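Local coordinates for protein putative alpha-L-fucosidase (Bacteroides thetaiotaomicron, PDB 3EYP) that probably hydrolyses alpha-L-fucosidic linkages as a glycoside hydrolase of family 29, at residues R276-I281 / L292-P297. Sequence-based numbering, arbitrary orientation.
Sequences RELWDI and LLLNFP
Ile281 and Leu292 meet through their methyl groups where helix 275-283 packs against strand 291-295, the closing step of a beta-alpha-beta unit that starts at strand 253-257. Strand 291-295 pairs in parallel with 253-257 and 22-26, and these parallel strands, with helices in the connections between them, are consistent with the TIM-barrel fold of the alpha-L-fucosidase family. Two leucines on the outer, helix-facing side of the strand, Leu292 and Leu294, reach the helix, and the segments bury 159 Å² between them, both sides summed.

The Leu292 side chain leaves the strand with CB already directed at the helix. From CB, CG lies anti to the backbone N (chi1 174°), which carries the fork of the leucine out to Ile281. There CD1 makes the closest approach, 3.7 Å from Ile281 CG2, and CD2 lies 4.1 Å from Ile281 CG2, so that one isoleucine methyl rests against both prongs. Val256 of strand 253-257 touches Ile281, Leu292 and Leu294, so all three elements of the unit meet at this point.

One helical turn earlier the backbones stand farther apart: Leu278 CA is 9.5 Å from Leu294 CA, against 8.2 Å from Ile281 CA to Leu292 CA. Leu278 is covered further by His311 and Leu315 of helix 306-323. Its side chain crosses that of Leu294 at about a right angle, and the nearest approach is Leu278 CD2 to Leu294 CD1 at 4.0 Å, with Leu294 CD2 a little farther, 4.3 Å from Leu278 CD2.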
loop_
_atom_site.group_PDB
_atom_site.type_symbol
_atom_site.label_atom_id
_atom_site.label_comp_id
_atom_site.label_asym_id
_atom_site.label_seq_id
_atom_site.Cartn_x
_atom_site.Cartn_y
_atom_site.Cartn_z
ATOM N N ARG A 276 -12.694 12.666 4.997
ATOM C CA ARG A 276 -13.657 11.560 5.107
ATOM C C ARG A 276 -13.509 10.534 3.987
ATOM O O ARG A 276 -13.562 9.352 4.246
ATOM C CB ARG A 276 -15.109 12.025 5.172
ATOM C CG ARG A 276 -15.570 12.163 6.602
ATOM C CD ARG A 276 -16.938 12.846 6.719
ATOM N NE ARG A 276 -18.061 11.909 6.791
ATOM C CZ ARG A 276 -18.134 10.852 7.602
ATOM N NH1 ARG A 276 -17.122 10.522 8.412
ATOM N NH2 ARG A 276 -19.226 10.084 7.575
ATOM N N GLU A 277 -13.321 11.020 2.769
ATOM C CA GLU A 277 -13.058 10.161 1.595
ATOM C C GLU A 277 -11.778 9.349 1.780
ATOM O O GLU A 277 -11.735 8.151 1.515
ATOM C CB GLU A 277 -13.011 10.961 0.291
ATOM C CG GLU A 277 -14.430 11.334 -0.135
ATOM C CD GLU A 277 -14.561 12.375 -1.262
ATOM O OE1 GLU A 277 -15.634 12.331 -1.924
ATOM O OE2 GLU A 277 -13.665 13.221 -1.498
ATOM N N LEU A 278 -10.748 10.008 2.313
ATOM C CA LEU A 278 -9.450 9.340 2.510
ATOM C C LEU A 278 -9.501 8.298 3.643
ATOM O O LEU A 278 -8.842 7.279 3.615
ATOM C CB LEU A 278 -8.352 10.388 2.775
ATOM C CG LEU A 278 -8.041 11.246 1.525
ATOM C CD1 LEU A 278 -7.146 12.425 1.966
ATOM C CD2 LEU A 278 -7.401 10.358 0.358
ATOM N N TRP A 279 -10.327 8.605 4.637
ATOM C CA TRP A 279 -10.559 7.696 5.743
ATOM C C TRP A 279 -11.245 6.440 5.212
ATOM O O TRP A 279 -10.901 5.329 5.567
ATOM C CB TRP A 279 -11.408 8.388 6.835
ATOM C CG TRP A 279 -11.959 7.517 7.909
ATOM C CD1 TRP A 279 -13.259 7.486 8.335
ATOM C CD2 TRP A 279 -11.243 6.602 8.737
ATOM N NE1 TRP A 279 -13.394 6.597 9.381
ATOM C CE2 TRP A 279 -12.161 6.064 9.661
ATOM C CE3 TRP A 279 -9.894 6.210 8.818
ATOM C CZ2 TRP A 279 -11.796 5.124 10.609
ATOM C CZ3 TRP A 279 -9.532 5.270 9.753
ATOM C CH2 TRP A 279 -10.483 4.744 10.657
ATOM N N ASP A 280 -12.191 6.643 4.313
ATOM C CA ASP A 280 -12.887 5.534 3.684
ATOM C C ASP A 280 -11.870 4.667 2.944
ATOM O O ASP A 280 -11.816 3.463 3.059
ATOM C CB ASP A 280 -13.891 6.019 2.641
ATOM C CG ASP A 280 -15.132 6.608 3.248
ATOM O OD1 ASP A 280 -15.297 6.478 4.474
ATOM O OD2 ASP A 280 -15.981 7.142 2.481
ATOM N N ILE A 281 -11.080 5.343 2.152
ATOM C CA ILE A 281 -10.031 4.667 1.386
ATOM C C ILE A 281 -9.029 3.928 2.251
ATOM O O ILE A 281 -8.694 2.752 2.000
ATOM C CB ILE A 281 -9.306 5.660 0.423
ATOM C CG1 ILE A 281 -10.260 6.027 -0.704
ATOM C CG2 ILE A 281 -8.037 5.061 -0.138
ATOM C CD1 ILE A 281 -9.800 7.264 -1.581
ATOM N N LEU A 292 -1.723 1.207 1.327
ATOM C CA LEU A 292 -2.228 2.382 0.577
ATOM C C LEU A 292 -1.102 3.228 -0.015
ATOM O O LEU A 292 -0.218 3.688 0.684
ATOM C CB LEU A 292 -3.126 3.217 1.470
ATOM C CG LEU A 292 -3.659 4.577 0.952
ATOM C CD1 LEU A 292 -4.427 4.397 -0.386
ATOM C CD2 LEU A 292 -4.543 5.335 2.029
ATOM N N LEU A 293 -1.112 3.310 -1.331
ATOM C CA LEU A 293 -0.169 4.101 -2.140
ATOM C C LEU A 293 -0.977 5.278 -2.651
ATOM O O LEU A 293 -1.854 5.162 -3.496
ATOM C CB LEU A 293 0.441 3.260 -3.280
ATOM C CG LEU A 293 1.331 3.982 -4.301
ATOM C CD1 LEU A 293 2.529 4.690 -3.586
ATOM C CD2 LEU A 293 1.871 2.986 -5.413
ATOM N N LEU A 294 -0.736 6.409 -2.030
ATOM C CA LEU A 294 -1.463 7.634 -2.275
ATOM C C LEU A 294 -0.616 8.644 -2.972
ATOM O O LEU A 294 0.439 9.040 -2.481
ATOM C CB LEU A 294 -1.933 8.259 -0.942
ATOM C CG LEU A 294 -2.847 9.468 -0.925
ATOM C CD1 LEU A 294 -4.194 9.215 -1.658
ATOM C CD2 LEU A 294 -3.106 9.909 0.578
ATOM N N ASN A 295 -1.149 9.092 -4.102
ATOM C CA ASN A 295 -0.484 10.078 -4.991
ATOM C C ASN A 295 -0.763 11.536 -4.673
ATOM O O ASN A 295 -1.917 11.981 -4.598
ATOM C CB ASN A 295 -0.825 9.784 -6.458
ATOM C CG ASN A 295 -0.227 10.800 -7.398
ATOM O OD1 ASN A 295 0.971 10.773 -7.672
ATOM N ND2 ASN A 295 -1.068 11.674 -7.920
ATOM N N PHE A 296 0.352 12.256 -4.452
ATOM C CA PHE A 296 0.406 13.723 -4.340
ATOM C C PHE A 296 1.188 14.251 -5.555
ATOM O O PHE A 296 2.409 14.027 -5.632
ATOM C CB PHE A 296 1.216 14.160 -3.105
ATOM C CG PHE A 296 0.705 13.620 -1.784
ATOM C CD1 PHE A 296 -0.037 14.413 -0.952
ATOM C CD2 PHE A 296 0.962 12.315 -1.411
ATOM C CE1 PHE A 296 -0.506 13.962 0.271
ATOM C CE2 PHE A 296 0.478 11.826 -0.203
ATOM C CZ PHE A 296 -0.261 12.658 0.653
ATOM N N PRO A 297 0.506 14.921 -6.531
ATOM C CA PRO A 297 1.240 15.449 -7.696
ATOM C C PRO A 297 1.803 16.873 -7.486
ATOM O O PRO A 297 1.054 17.804 -7.203
ATOM C CB PRO A 297 0.161 15.421 -8.814
ATOM C CG PRO A 297 -1.093 15.738 -8.085
ATOM C CD PRO A 297 -0.948 14.935 -6.781
#